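Local structure of RING finger protein unkempt homolog (Mus musculus, 5ELK) at residues Y50-C55 with P89-S94; P56-K59 with E63-D66; E84-P89 with C112-I117; T95-M100 with C106-F111. The protein binds RNA sequence-specifically through clustered CCCH zinc fingers and represses translation to establish and maintain the early morphology of cortical neurons. All coordinates share one frame; numbering follows the deposited sequence.

Contact 1 of 4, residues Y50-C55 with P89-S94; sequences YRSSPC and PEIYKS. With ZN (zinc ion), chain D; nucleotides of chain B.
Ile91, which packs against Ser52, offers its carbonyl O to the backbone N of Ser94 at 3.1 Å and so closes a type II turn. Ser94 OG is modelled only 2.4 Å from the same Ile91 O, too short to be trusted as drawn. The turn faces the RNA: Ser94 N lies 2.9 Å from O4 of U3 of chain B. Across the contact the touching is apolar, with Ile91 CD1 3.6 Å from Ser52 CB. The other branch of Ile91, CG2, stands anti to the backbone N and meets the ribose of U3, 3.2 Å from its O4'. Glu90 reaches out with an extended chain, yet its OE2 stops 4.1 Å from Ser52 OG, and that hydroxyl makes a weak hydrogen bond to an RNA phosphate. Segment 50-55 runs on to Cys55, whose SG binds a zinc ion together with Cys70, Cys76 and His80, so the contact joins this CCCH finger to the start of the next. No hydrogen bond links 50-55 to 89-94; the join rests mainly on Ile91, whose two branches divide between Ser52 and the uridine, and protein packing and RNA binding are therefore probably coupled.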
# COMPACT_ATOMS: atom_id res chain seq x y z
N TYR A 50 2.77 -1.10 -13.36
CA TYR A 50 3.95 -0.33 -13.03
C TYR A 50 4.95 -1.17 -12.24
O TYR A 50 4.58 -2.15 -11.59
CB TYR A 50 3.58 0.93 -12.25
CG TYR A 50 2.64 0.71 -11.07
CD1 TYR A 50 3.14 0.44 -9.80
CD2 TYR A 50 1.27 0.78 -11.23
CE1 TYR A 50 2.30 0.25 -8.73
CE2 TYR A 50 0.43 0.59 -10.16
CZ TYR A 50 0.94 0.33 -8.92
OH TYR A 50 0.08 0.14 -7.86
N ARG A 51 6.21 -0.77 -12.32
CA ARG A 51 7.30 -1.47 -11.65
C ARG A 51 7.33 -1.14 -10.16
O ARG A 51 6.75 -0.14 -9.72
CB ARG A 51 8.63 -1.10 -12.34
CG ARG A 51 9.08 -2.03 -13.49
CD ARG A 51 7.93 -2.64 -14.32
NE ARG A 51 7.89 -2.14 -15.69
CZ ARG A 51 6.81 -2.18 -16.47
NH1 ARG A 51 5.66 -2.68 -16.04
NH2 ARG A 51 6.89 -1.70 -17.71
N SER A 52 8.00 -1.99 -9.38
CA SER A 52 8.13 -1.78 -7.94
C SER A 52 8.93 -0.51 -7.61
O SER A 52 8.73 0.10 -6.57
CB SER A 52 8.81 -2.98 -7.28
OG SER A 52 10.08 -3.23 -7.84
N SER A 53 9.82 -0.11 -8.51
CA SER A 53 10.75 0.98 -8.23
C SER A 53 10.03 2.34 -8.13
O SER A 53 9.07 2.57 -8.86
CB SER A 53 11.84 1.03 -9.30
OG SER A 53 11.28 0.86 -10.59
N PRO A 54 10.49 3.23 -7.24
CA PRO A 54 9.90 4.57 -7.09
C PRO A 54 10.10 5.47 -8.32
O PRO A 54 11.16 5.37 -8.94
CB PRO A 54 10.68 5.17 -5.92
CG PRO A 54 11.32 4.03 -5.22
CD PRO A 54 11.59 3.02 -6.28
N CYS A 55 9.12 6.30 -8.64
CA CYS A 55 9.31 7.34 -9.66
C CYS A 55 10.15 8.46 -9.06
O CYS A 55 9.77 9.05 -8.05
CB CYS A 55 7.96 7.89 -10.14
SG CYS A 55 8.09 9.15 -11.46
N PRO A 89 2.79 -6.18 -6.16
CA PRO A 89 2.83 -7.65 -6.28
C PRO A 89 4.18 -8.30 -6.01
O PRO A 89 4.20 -9.44 -5.57
CB PRO A 89 2.44 -7.87 -7.74
CG PRO A 89 1.50 -6.76 -8.03
CD PRO A 89 2.01 -5.58 -7.25
N GLU A 90 5.27 -7.60 -6.28
CA GLU A 90 6.62 -8.13 -6.13
C GLU A 90 7.27 -7.72 -4.81
O GLU A 90 8.36 -8.18 -4.47
CB GLU A 90 7.52 -7.65 -7.28
CG GLU A 90 7.07 -8.08 -8.66
CD GLU A 90 8.02 -7.60 -9.74
OE1 GLU A 90 7.89 -8.07 -10.90
OE2 GLU A 90 8.91 -6.77 -9.44
N ILE A 91 6.59 -6.87 -4.06
CA ILE A 91 7.13 -6.33 -2.81
C ILE A 91 6.33 -6.90 -1.63
O ILE A 91 6.89 -7.18 -0.57
CB ILE A 91 7.03 -4.78 -2.79
CG1 ILE A 91 7.78 -4.16 -3.98
CG2 ILE A 91 7.53 -4.21 -1.46
CD1 ILE A 91 9.28 -4.39 -3.97
N TYR A 92 5.03 -7.04 -1.85
CA TYR A 92 4.05 -7.32 -0.80
C TYR A 92 4.30 -8.68 -0.16
O TYR A 92 4.36 -9.67 -0.86
CB TYR A 92 2.64 -7.26 -1.40
CG TYR A 92 1.50 -7.50 -0.43
CD1 TYR A 92 1.31 -6.70 0.67
CD2 TYR A 92 0.60 -8.54 -0.64
CE1 TYR A 92 0.25 -6.93 1.56
CE2 TYR A 92 -0.45 -8.78 0.23
CZ TYR A 92 -0.63 -7.97 1.32
OH TYR A 92 -1.68 -8.22 2.18
N LYS A 93 4.46 -8.70 1.16
CA LYS A 93 4.70 -9.93 1.95
C LYS A 93 5.99 -10.65 1.57
O LYS A 93 6.14 -11.84 1.88
CB LYS A 93 3.53 -10.91 1.84
CG LYS A 93 2.19 -10.33 2.23
CD LYS A 93 2.15 -10.00 3.70
CE LYS A 93 0.73 -9.78 4.20
NZ LYS A 93 0.73 -9.59 5.68
N SER A 94 6.90 -9.96 0.89
CA SER A 94 8.14 -10.57 0.44
C SER A 94 9.19 -10.64 1.55
O SER A 94 10.14 -11.41 1.48
CB SER A 94 8.70 -9.81 -0.76
OG SER A 94 8.95 -8.46 -0.43
ZN ZN D . 5.93 9.00 -12.50
P U B 3 13.12 -2.66 -1.03
OP1 U B 3 13.90 -2.82 0.22
OP2 U B 3 13.13 -3.71 -2.09
O5' U B 3 11.61 -2.45 -0.60
C5' U B 3 10.85 -1.37 -1.12
C4' U B 3 9.91 -0.83 -0.07
O4' U B 3 8.88 -1.82 0.21
C3' U B 3 10.57 -0.51 1.27
O3' U B 3 9.87 0.58 1.89
C2' U B 3 10.32 -1.79 2.06
O2' U B 3 10.40 -1.65 3.46
C1' U B 3 8.91 -2.16 1.59
N1 U B 3 8.55 -3.58 1.75
C2 U B 3 7.26 -3.88 2.17
O2 U B 3 6.40 -3.04 2.39
N3 U B 3 6.99 -5.23 2.31
C4 U B 3 7.85 -6.28 2.10
O4 U B 3 7.46 -7.44 2.28
C5 U B 3 9.16 -5.87 1.68
C6 U B 3 9.47 -4.58 1.52

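Contact 2 of 4, residues P56-K59 with E63-D66; sequences PNVK and EWGD
Lys59 lays its aliphatic chain over one face of the Trp64 indole, the two side chains crossing at a slant. CB sits above the six-membered ring, 4.2 Å from its centroid and 10° off the ring normal, a CH-pi contact. CD follows 3.8 Å above the indole plane, displaced toward the rim, and CE ends 3.8 Å from Trp64 NE1. With CG anti to the backbone N (chi1 -169°) and every later bond extended, the lysine runs across the ring from the benzene side to the pyrrole N-H. That NE1 is buried and has no hydrogen-bonding partner in the model. Both side chains rise from the same face of a small beta hairpin, strands 59-60 and 63-64, in which Lys59 and Trp64 form an antiparallel non-hydrogen-bonded pair; the hairpin lies in sequence between the zinc ligands Cys55 and Cys70 of its CCCH finger. Beside the pair, Lys59 CA makes a CA-H...O contact of 3.5 Å to Glu63 O, and Gly65 N gives a weak, bent hydrogen bond to Val58 O at 3.1 Å. Val58 turns CG1 to the backbone, 3.4 Å from Gly65 O, and approaches the indole obliquely, 4.3 Å from Trp64 CE3. Pro54, Arg82 and Gln85 also pack on Trp64, while Val58 touches the zinc ligand His80.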
# COMPACT_ATOMS: atom_id res chain seq x y z
N PRO A 56 11.31 8.76 -9.66
CA PRO A 56 12.18 9.79 -9.09
C PRO A 56 11.70 11.22 -9.34
O PRO A 56 12.30 12.17 -8.83
CB PRO A 56 13.52 9.53 -9.77
CG PRO A 56 13.14 8.91 -11.06
CD PRO A 56 11.94 8.08 -10.80
N ASN A 57 10.62 11.37 -10.11
CA ASN A 57 9.96 12.67 -10.25
C ASN A 57 9.04 12.90 -9.06
O ASN A 57 8.50 13.98 -8.88
CB ASN A 57 9.14 12.76 -11.55
CG ASN A 57 9.96 12.50 -12.80
OD1 ASN A 57 11.06 13.04 -12.96
ND2 ASN A 57 9.43 11.69 -13.70
N VAL A 58 8.85 11.87 -8.25
CA VAL A 58 7.98 11.97 -7.08
C VAL A 58 8.78 11.73 -5.83
O VAL A 58 8.67 12.48 -4.87
CB VAL A 58 6.83 10.97 -7.13
CG1 VAL A 58 5.89 11.17 -5.93
CG2 VAL A 58 6.10 11.10 -8.44
N LYS A 59 9.58 10.68 -5.84
CA LYS A 59 10.41 10.36 -4.70
C LYS A 59 11.82 10.90 -4.89
O LYS A 59 12.61 10.35 -5.66
CB LYS A 59 10.46 8.85 -4.43
CG LYS A 59 11.10 8.54 -3.10
CD LYS A 59 11.38 7.07 -2.92
CE LYS A 59 11.78 6.75 -1.48
NZ LYS A 59 11.97 5.29 -1.28
N GLU A 63 12.12 11.23 0.72
CA GLU A 63 10.78 11.80 0.85
C GLU A 63 9.88 11.49 -0.34
O GLU A 63 10.25 11.71 -1.49
CB GLU A 63 10.84 13.31 1.07
CG GLU A 63 10.16 13.79 2.35
CD GLU A 63 11.12 13.92 3.52
OE1 GLU A 63 11.14 13.00 4.38
OE2 GLU A 63 11.86 14.93 3.59
N TRP A 64 8.70 10.94 -0.05
CA TRP A 64 7.64 10.82 -1.04
C TRP A 64 7.01 12.20 -1.16
O TRP A 64 6.68 12.82 -0.14
CB TRP A 64 6.62 9.74 -0.61
CG TRP A 64 7.14 8.34 -0.84
CD1 TRP A 64 7.80 7.55 0.06
CD2 TRP A 64 7.08 7.59 -2.06
NE1 TRP A 64 8.14 6.35 -0.52
CE2 TRP A 64 7.71 6.35 -1.82
CE3 TRP A 64 6.54 7.84 -3.32
CZ2 TRP A 64 7.82 5.38 -2.80
CZ3 TRP A 64 6.65 6.87 -4.28
CH2 TRP A 64 7.28 5.66 -4.03
N GLY A 65 6.88 12.70 -2.39
CA GLY A 65 6.34 14.03 -2.63
C GLY A 65 5.00 13.95 -3.31
O GLY A 65 4.41 12.87 -3.39
N ASP A 66 4.50 15.07 -3.80
CA ASP A 66 3.20 15.10 -4.47
C ASP A 66 3.35 14.33 -5.78
O ASP A 66 4.27 14.60 -6.54
CB ASP A 66 2.79 16.55 -4.72
CG ASP A 66 1.37 16.69 -5.22
OD1 ASP A 66 0.56 15.77 -4.97
OD2 ASP A 66 1.08 17.72 -5.87

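Contact 3 of 4, residues E84-P89 with C112-I117; sequences EQQFHP and CAFAHI. With ZN (zinc ion), chain E; nucleotides of chain B.
The RNA-reading surface of the last CCCH finger of this chain (C-x8-C-x5-C-x3-H) is completed here by the end of helix 82-86, with Gln86 and Phe87 packing against Ala113 and Phe114. Phe114 is intercalated between two bases of chain B. U3 N3 lies 3.3 Å above one face of its ring and A4 C6 lies 3.5 Å above the opposite face, both offset toward the rim. At the ring's CE1 the amide of Gln86 comes in obliquely, its plane 62° from that of the ring and NE2 3.5 Å away. Gln86 NE2 also gives a nearly straight hydrogen bond of 2.8 Å to U3 O2. The backbone of Ala113 reads two bases at once, its O taking the N3-H of U3 and its N donating to G5 O6 at 2.8 Å (166°). Together these bonds satisfy O2 and N3 of the uracil from both segments. Ala113 CB rests over one face of the Phe87 ring, 4.0 Å from the centroid, in a CH-pi contact, while the ring edge near CZ meets G5 N2 at 3.4 Å. Tyr14 stacks on Phe87 as well. Cys112 and His116 bind the zinc ion of the finger, which Cys97 and Cys106 complete. Metal site and RNA site meet within three residues: the backbone N of the intercalated Phe114 donates a hydrogen bond to the zinc-bound Cys112 SG at 3.4 Å.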
# COMPACT_ATOMS: atom_id res chain seq x y z
N GLU A 84 1.88 2.35 -2.99
CA GLU A 84 1.95 1.63 -4.26
C GLU A 84 3.13 0.69 -4.29
O GLU A 84 3.09 -0.37 -4.91
CB GLU A 84 2.05 2.60 -5.43
CG GLU A 84 0.70 3.14 -5.85
CD GLU A 84 0.70 3.69 -7.25
OE1 GLU A 84 1.77 4.09 -7.76
OE2 GLU A 84 -0.39 3.71 -7.85
N GLN A 85 4.20 1.08 -3.61
CA GLN A 85 5.39 0.24 -3.58
C GLN A 85 5.24 -0.91 -2.57
O GLN A 85 5.51 -2.06 -2.89
CB GLN A 85 6.60 1.10 -3.23
CG GLN A 85 7.90 0.34 -3.26
CD GLN A 85 9.08 1.21 -2.90
OE1 GLN A 85 9.05 1.95 -1.92
NE2 GLN A 85 10.14 1.12 -3.69
N GLN A 86 4.81 -0.58 -1.36
CA GLN A 86 4.72 -1.57 -0.29
C GLN A 86 3.74 -2.67 -0.64
O GLN A 86 3.94 -3.83 -0.27
CB GLN A 86 4.33 -0.90 1.03
CG GLN A 86 5.44 -0.06 1.64
CD GLN A 86 5.26 0.16 3.13
OE1 GLN A 86 4.80 1.21 3.56
NE2 GLN A 86 5.64 -0.83 3.93
N PHE A 87 2.71 -2.32 -1.41
CA PHE A 87 1.69 -3.28 -1.80
C PHE A 87 1.82 -3.64 -3.26
O PHE A 87 0.85 -4.03 -3.90
CB PHE A 87 0.32 -2.71 -1.48
CG PHE A 87 0.07 -2.56 -0.02
CD1 PHE A 87 0.49 -1.43 0.65
CD2 PHE A 87 -0.55 -3.57 0.70
CE1 PHE A 87 0.27 -1.30 2.00
CE2 PHE A 87 -0.76 -3.43 2.05
CZ PHE A 87 -0.36 -2.30 2.70
N HIS A 88 3.03 -3.53 -3.79
CA HIS A 88 3.28 -4.00 -5.14
C HIS A 88 3.35 -5.53 -5.13
O HIS A 88 3.91 -6.11 -4.21
CB HIS A 88 4.59 -3.42 -5.68
CG HIS A 88 4.76 -3.61 -7.15
ND1 HIS A 88 5.35 -4.73 -7.70
CD2 HIS A 88 4.39 -2.83 -8.20
CE1 HIS A 88 5.35 -4.63 -9.01
NE2 HIS A 88 4.78 -3.49 -9.34
N PRO A 89 2.79 -6.18 -6.16
CA PRO A 89 2.83 -7.65 -6.28
C PRO A 89 4.18 -8.30 -6.01
O PRO A 89 4.20 -9.44 -5.57
CB PRO A 89 2.44 -7.87 -7.74
CG PRO A 89 1.50 -6.76 -8.03
CD PRO A 89 2.01 -5.58 -7.25
N CYS A 112 -0.76 -5.04 7.18
CA CYS A 112 0.69 -5.06 7.16
C CYS A 112 1.11 -5.49 5.77
O CYS A 112 0.51 -6.41 5.20
CB CYS A 112 1.24 -6.04 8.19
SG CYS A 112 3.05 -5.97 8.38
N ALA A 113 2.14 -4.84 5.23
CA ALA A 113 2.64 -5.15 3.88
C ALA A 113 3.76 -6.18 3.95
O ALA A 113 4.33 -6.56 2.91
CB ALA A 113 3.13 -3.89 3.18
N PHE A 114 4.09 -6.61 5.16
CA PHE A 114 5.15 -7.59 5.40
C PHE A 114 4.61 -8.96 5.78
O PHE A 114 3.45 -9.11 6.15
CB PHE A 114 6.09 -7.07 6.48
CG PHE A 114 6.81 -5.82 6.08
CD1 PHE A 114 6.22 -4.58 6.26
CD2 PHE A 114 8.05 -5.88 5.49
CE1 PHE A 114 6.87 -3.43 5.88
CE2 PHE A 114 8.70 -4.72 5.10
CZ PHE A 114 8.11 -3.50 5.30
N ALA A 115 5.47 -9.96 5.69
CA ALA A 115 5.04 -11.34 5.91
C ALA A 115 4.94 -11.66 7.39
O ALA A 115 5.80 -11.30 8.19
CB ALA A 115 5.99 -12.29 5.22
N HIS A 116 3.85 -12.32 7.76
CA HIS A 116 3.70 -12.85 9.10
C HIS A 116 4.03 -14.33 9.04
O HIS A 116 4.87 -14.75 8.24
CB HIS A 116 2.28 -12.57 9.60
CG HIS A 116 2.02 -11.11 9.81
ND1 HIS A 116 0.76 -10.58 9.92
CD2 HIS A 116 2.88 -10.07 9.91
CE1 HIS A 116 0.85 -9.27 10.09
NE2 HIS A 116 2.13 -8.94 10.09
N ILE A 117 3.37 -15.13 9.87
CA ILE A 117 3.71 -16.53 9.99
C ILE A 117 2.78 -17.33 9.14
O ILE A 117 1.60 -17.01 9.03
CB ILE A 117 3.57 -16.99 11.44
CG1 ILE A 117 4.43 -16.07 12.32
CG2 ILE A 117 3.95 -18.47 11.58
CD1 ILE A 117 5.89 -16.04 11.94
ZN ZN E . 3.13 -7.15 10.46
P U B 3 13.12 -2.66 -1.03
OP1 U B 3 13.90 -2.82 0.22
OP2 U B 3 13.13 -3.71 -2.09
O5' U B 3 11.61 -2.45 -0.60
C5' U B 3 10.85 -1.37 -1.12
C4' U B 3 9.91 -0.83 -0.07
O4' U B 3 8.88 -1.82 0.21
C3' U B 3 10.57 -0.51 1.27
O3' U B 3 9.87 0.58 1.89
C2' U B 3 10.32 -1.79 2.06
O2' U B 3 10.40 -1.65 3.46
C1' U B 3 8.91 -2.16 1.59
N1 U B 3 8.55 -3.58 1.75
C2 U B 3 7.26 -3.88 2.17
O2 U B 3 6.40 -3.04 2.39
N3 U B 3 6.99 -5.23 2.31
C4 U B 3 7.85 -6.28 2.10
O4 U B 3 7.46 -7.44 2.28
C5 U B 3 9.16 -5.87 1.68
C6 U B 3 9.47 -4.58 1.52
P A B 4 10.62 1.53 2.94
OP1 A B 4 10.34 2.95 2.59
OP2 A B 4 12.02 1.04 3.03
O5' A B 4 9.92 1.23 4.35
C5' A B 4 8.56 1.57 4.57
C4' A B 4 8.16 1.44 6.02
O4' A B 4 8.20 0.05 6.45
C3' A B 4 8.99 2.21 7.04
O3' A B 4 8.12 2.53 8.12
C2' A B 4 9.96 1.15 7.54
O2' A B 4 10.54 1.43 8.80
C1' A B 4 9.03 -0.06 7.60
N9 A B 4 9.69 -1.37 7.55
C8 A B 4 10.77 -1.74 6.78
N7 A B 4 11.10 -3.00 6.92
C5 A B 4 10.17 -3.51 7.83
C6 A B 4 10.00 -4.80 8.38
N6 A B 4 10.79 -5.84 8.08
N1 A B 4 8.98 -4.98 9.25
C2 A B 4 8.19 -3.92 9.53
N3 A B 4 8.25 -2.66 9.08
C4 A B 4 9.28 -2.51 8.22
P G B 5 8.01 4.02 8.71
OP1 G B 5 9.08 4.89 8.16
OP2 G B 5 7.89 3.86 10.19
O5' G B 5 6.58 4.50 8.21
C5' G B 5 6.42 5.17 6.96
C4' G B 5 4.98 5.16 6.51
O4' G B 5 4.65 3.85 5.98
C3' G B 5 3.94 5.47 7.59
O3' G B 5 2.87 6.22 7.03
C2' G B 5 3.44 4.09 7.98
O2' G B 5 2.13 4.06 8.51
C1' G B 5 3.51 3.34 6.65
N9 G B 5 3.67 1.89 6.79
C8 G B 5 4.76 1.22 7.29
N7 G B 5 4.61 -0.07 7.28
C5 G B 5 3.34 -0.27 6.75
C6 G B 5 2.63 -1.47 6.50
O6 G B 5 2.98 -2.63 6.71
N1 G B 5 1.37 -1.23 5.95
C2 G B 5 0.88 0.02 5.67
N2 G B 5 -0.35 0.05 5.14
N3 G B 5 1.53 1.15 5.89
C4 G B 5 2.75 0.93 6.43

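Contact 4 of 4, residues T95-M100 with C106-F111; sequences TKCNDM and CPRGPF. With ZN (zinc ion), chain E; nucleotides of chain B.
Cys97 SG and Cys106 SG stand 3.7 Å apart as neighbouring ligands of one zinc ion, the first two cysteines of a CCCH finger whose site Cys112 and His116 complete. Next to this core lies Arg108. Cys106 SG sits 3.7 Å from the plane of its guanidinium group, over the centre, where positive charge would probably be favourable beside zinc-bound thiolate. A salt bridge to the helix fixes the rotation of the group: Arg108 NH2 donates to Asp99 OD1 at 3.0 Å, and NH1 adds a weak bond to the same oxygen. OD1 lies in the guanidinium plane, yet the arginine approaches from above the carboxylate, 46° out of its plane, and the two flat groups stand 69° apart. A bend at chi3 brings NE round to the RNA, where it makes a weak hydrogen bond to O6 of G5 of chain B. Backbone atoms do most of the base reading. Asn98 N donates to A4 N1 at 3.1 Å almost in line (174°), and Lys96 O receives A4 N6 at 3.0 Å, so the adenine is recognised by its Watson-Crick edge. Phe111 O takes the N1-H of G5 at 3.0 Å, and Thr95 N donates to U3 O4. Farther out, Met100 packs its CE against Cys106 CB. The sulfurs also order the backbone: Cys97 SG caps the helix with a weak bond from Met100 N, and Cys106 SG accepts Arg108 N at 3.6 Å.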
# COMPACT_ATOMS: atom_id res chain seq x y z
N THR A 95 8.99 -9.83 2.59
CA THR A 95 9.96 -9.68 3.67
C THR A 95 9.27 -9.83 5.01
O THR A 95 8.19 -9.28 5.24
CB THR A 95 10.63 -8.29 3.63
OG1 THR A 95 11.30 -8.11 2.38
CG2 THR A 95 11.63 -8.13 4.76
N LYS A 96 9.91 -10.57 5.91
CA LYS A 96 9.38 -10.84 7.24
C LYS A 96 9.03 -9.57 8.01
O LYS A 96 9.81 -8.64 8.09
CB LYS A 96 10.41 -11.62 8.06
CG LYS A 96 10.79 -12.96 7.47
CD LYS A 96 11.71 -13.74 8.41
CE LYS A 96 13.13 -13.16 8.45
NZ LYS A 96 13.82 -13.41 9.76
N CYS A 97 7.85 -9.57 8.61
CA CYS A 97 7.44 -8.48 9.49
C CYS A 97 8.24 -8.53 10.80
O CYS A 97 8.20 -9.51 11.55
CB CYS A 97 5.95 -8.57 9.78
SG CYS A 97 5.33 -7.33 10.93
N ASN A 98 8.97 -7.46 11.06
CA ASN A 98 9.87 -7.39 12.20
C ASN A 98 9.12 -7.33 13.53
O ASN A 98 9.53 -7.94 14.51
CB ASN A 98 10.76 -6.16 12.05
CG ASN A 98 12.19 -6.45 12.39
OD1 ASN A 98 12.74 -5.86 13.32
ND2 ASN A 98 12.81 -7.34 11.64
N ASP A 99 8.01 -6.59 13.55
CA ASP A 99 7.21 -6.44 14.75
C ASP A 99 6.66 -7.78 15.19
O ASP A 99 6.59 -8.09 16.39
CB ASP A 99 6.05 -5.47 14.50
CG ASP A 99 6.51 -4.11 14.03
OD1 ASP A 99 6.75 -3.95 12.81
OD2 ASP A 99 6.64 -3.21 14.88
N MET A 100 6.26 -8.59 14.22
CA MET A 100 5.68 -9.89 14.49
C MET A 100 6.76 -10.82 15.00
O MET A 100 6.53 -11.64 15.89
CB MET A 100 5.01 -10.46 13.23
CG MET A 100 4.48 -11.90 13.39
SD MET A 100 3.11 -12.07 14.55
CE MET A 100 1.74 -11.40 13.62
N CYS A 106 1.37 -7.93 15.45
CA CYS A 106 1.63 -6.77 14.59
C CYS A 106 0.47 -5.78 14.68
O CYS A 106 -0.68 -6.19 14.58
CB CYS A 106 1.82 -7.21 13.14
SG CYS A 106 2.09 -5.86 12.00
N PRO A 107 0.76 -4.48 14.87
CA PRO A 107 -0.31 -3.49 15.03
C PRO A 107 -1.08 -3.18 13.74
O PRO A 107 -2.22 -2.71 13.79
CB PRO A 107 0.43 -2.24 15.52
CG PRO A 107 1.84 -2.42 15.07
CD PRO A 107 2.09 -3.90 15.10
N ARG A 108 -0.47 -3.46 12.60
CA ARG A 108 -1.08 -3.16 11.32
C ARG A 108 -1.95 -4.32 10.87
O ARG A 108 -2.74 -4.18 9.93
CB ARG A 108 0.01 -2.87 10.29
CG ARG A 108 1.04 -1.87 10.79
CD ARG A 108 2.10 -1.62 9.75
NE ARG A 108 3.09 -2.70 9.70
CZ ARG A 108 4.01 -2.91 10.63
NH1 ARG A 108 4.07 -2.13 11.70
NH2 ARG A 108 4.88 -3.91 10.50
N GLY A 109 -1.78 -5.46 11.53
CA GLY A 109 -2.66 -6.60 11.36
C GLY A 109 -2.86 -6.99 9.90
O GLY A 109 -1.90 -7.25 9.20
N PRO A 110 -4.12 -7.02 9.44
CA PRO A 110 -4.40 -7.47 8.07
C PRO A 110 -3.94 -6.51 6.97
O PRO A 110 -4.10 -6.83 5.80
CB PRO A 110 -5.93 -7.59 8.05
CG PRO A 110 -6.39 -6.57 9.06
CD PRO A 110 -5.33 -6.54 10.13
N PHE A 111 -3.36 -5.38 7.35
CA PHE A 111 -2.93 -4.38 6.38
C PHE A 111 -1.44 -4.15 6.47
O PHE A 111 -0.91 -3.19 5.90
CB PHE A 111 -3.70 -3.07 6.58
CG PHE A 111 -5.19 -3.23 6.43
CD1 PHE A 111 -5.72 -3.97 5.39
CD2 PHE A 111 -6.06 -2.65 7.32
CE1 PHE A 111 -7.08 -4.13 5.25
CE2 PHE A 111 -7.42 -2.80 7.18
CZ PHE A 111 -7.93 -3.54 6.14
ZN ZN E . 3.13 -7.15 10.46
P A B 4 10.62 1.53 2.94
OP1 A B 4 10.34 2.95 2.59
OP2 A B 4 12.02 1.04 3.03
O5' A B 4 9.92 1.23 4.35
C5' A B 4 8.56 1.57 4.57
C4' A B 4 8.16 1.44 6.02
O4' A B 4 8.20 0.05 6.45
C3' A B 4 8.99 2.21 7.04
O3' A B 4 8.12 2.53 8.12
C2' A B 4 9.96 1.15 7.54
O2' A B 4 10.54 1.43 8.80
C1' A B 4 9.03 -0.06 7.60
N9 A B 4 9.69 -1.37 7.55
C8 A B 4 10.77 -1.74 6.78
N7 A B 4 11.10 -3.00 6.92
C5 A B 4 10.17 -3.51 7.83
C6 A B 4 10.00 -4.80 8.38
N6 A B 4 10.79 -5.84 8.08
N1 A B 4 8.98 -4.98 9.25
C2 A B 4 8.19 -3.92 9.53
N3 A B 4 8.25 -2.66 9.08
C4 A B 4 9.28 -2.51 8.22
P G B 5 8.01 4.02 8.71
OP1 G B 5 9.08 4.89 8.16
OP2 G B 5 7.89 3.86 10.19
O5' G B 5 6.58 4.50 8.21
C5' G B 5 6.42 5.17 6.96
C4' G B 5 4.98 5.16 6.51
O4' G B 5 4.65 3.85 5.98
C3' G B 5 3.94 5.47 7.59
O3' G B 5 2.87 6.22 7.03
C2' G B 5 3.44 4.09 7.98
O2' G B 5 2.13 4.06 8.51
C1' G B 5 3.51 3.34 6.65
N9 G B 5 3.67 1.89 6.79
C8 G B 5 4.76 1.22 7.29
N7 G B 5 4.61 -0.07 7.28
C5 G B 5 3.34 -0.27 6.75
C6 G B 5 2.63 -1.47 6.50
O6 G B 5 2.98 -2.63 6.71
N1 G B 5 1.37 -1.23 5.95
C2 G B 5 0.88 0.02 5.67
N2 G B 5 -0.35 0.05 5.14
N3 G B 5 1.53 1.15 5.89
C4 G B 5 2.75 0.93 6.43
P U B 3 13.12 -2.66 -1.03
OP1 U B 3 13.90 -2.82 0.22
OP2 U B 3 13.13 -3.71 -2.09
O5' U B 3 11.61 -2.45 -0.60
C5' U B 3 10.85 -1.37 -1.12
C4' U B 3 9.91 -0.83 -0.07
O4' U B 3 8.88 -1.82 0.21
C3' U B 3 10.57 -0.51 1.27
O3' U B 3 9.87 0.58 1.89
C2' U B 3 10.32 -1.79 2.06
O2' U B 3 10.40 -1.65 3.46
C1' U B 3 8.91 -2.16 1.59
N1 U B 3 8.55 -3.58 1.75
C2 U B 3 7.26 -3.88 2.17
O2 U B 3 6.40 -3.04 2.39
N3 U B 3 6.99 -5.23 2.31
C4 U B 3 7.85 -6.28 2.10
O4 U B 3 7.46 -7.44 2.28
C5 U B 3 9.16 -5.87 1.68
C6 U B 3 9.47 -4.58 1.52

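Contacts 3 and 4 share one zinc ion and the bases U3, A4 and G5; their centres are 9 Å apart, and Ala115 ties them together, its O 2.7 Å from Cys97 N and its N 2.8 Å from Thr95 O. Contact 1, also 9 Å from contact 3, shares Pro89 with it and joins it through Tyr50 O and His88 NE2, 2.6 Å apart, and through Lys93 N and Ala113 O. Contact 2 belongs to the preceding finger: Trp64 CZ2 reaches Gln85 OE1 of contact 3 at 3.7 Å, and Trp64 packs on Pro54 of contact 1; the centres of contacts 2 and 4 are about 25 Å apart. Helix 82-86 thus bridges the two fingers beside the RNA.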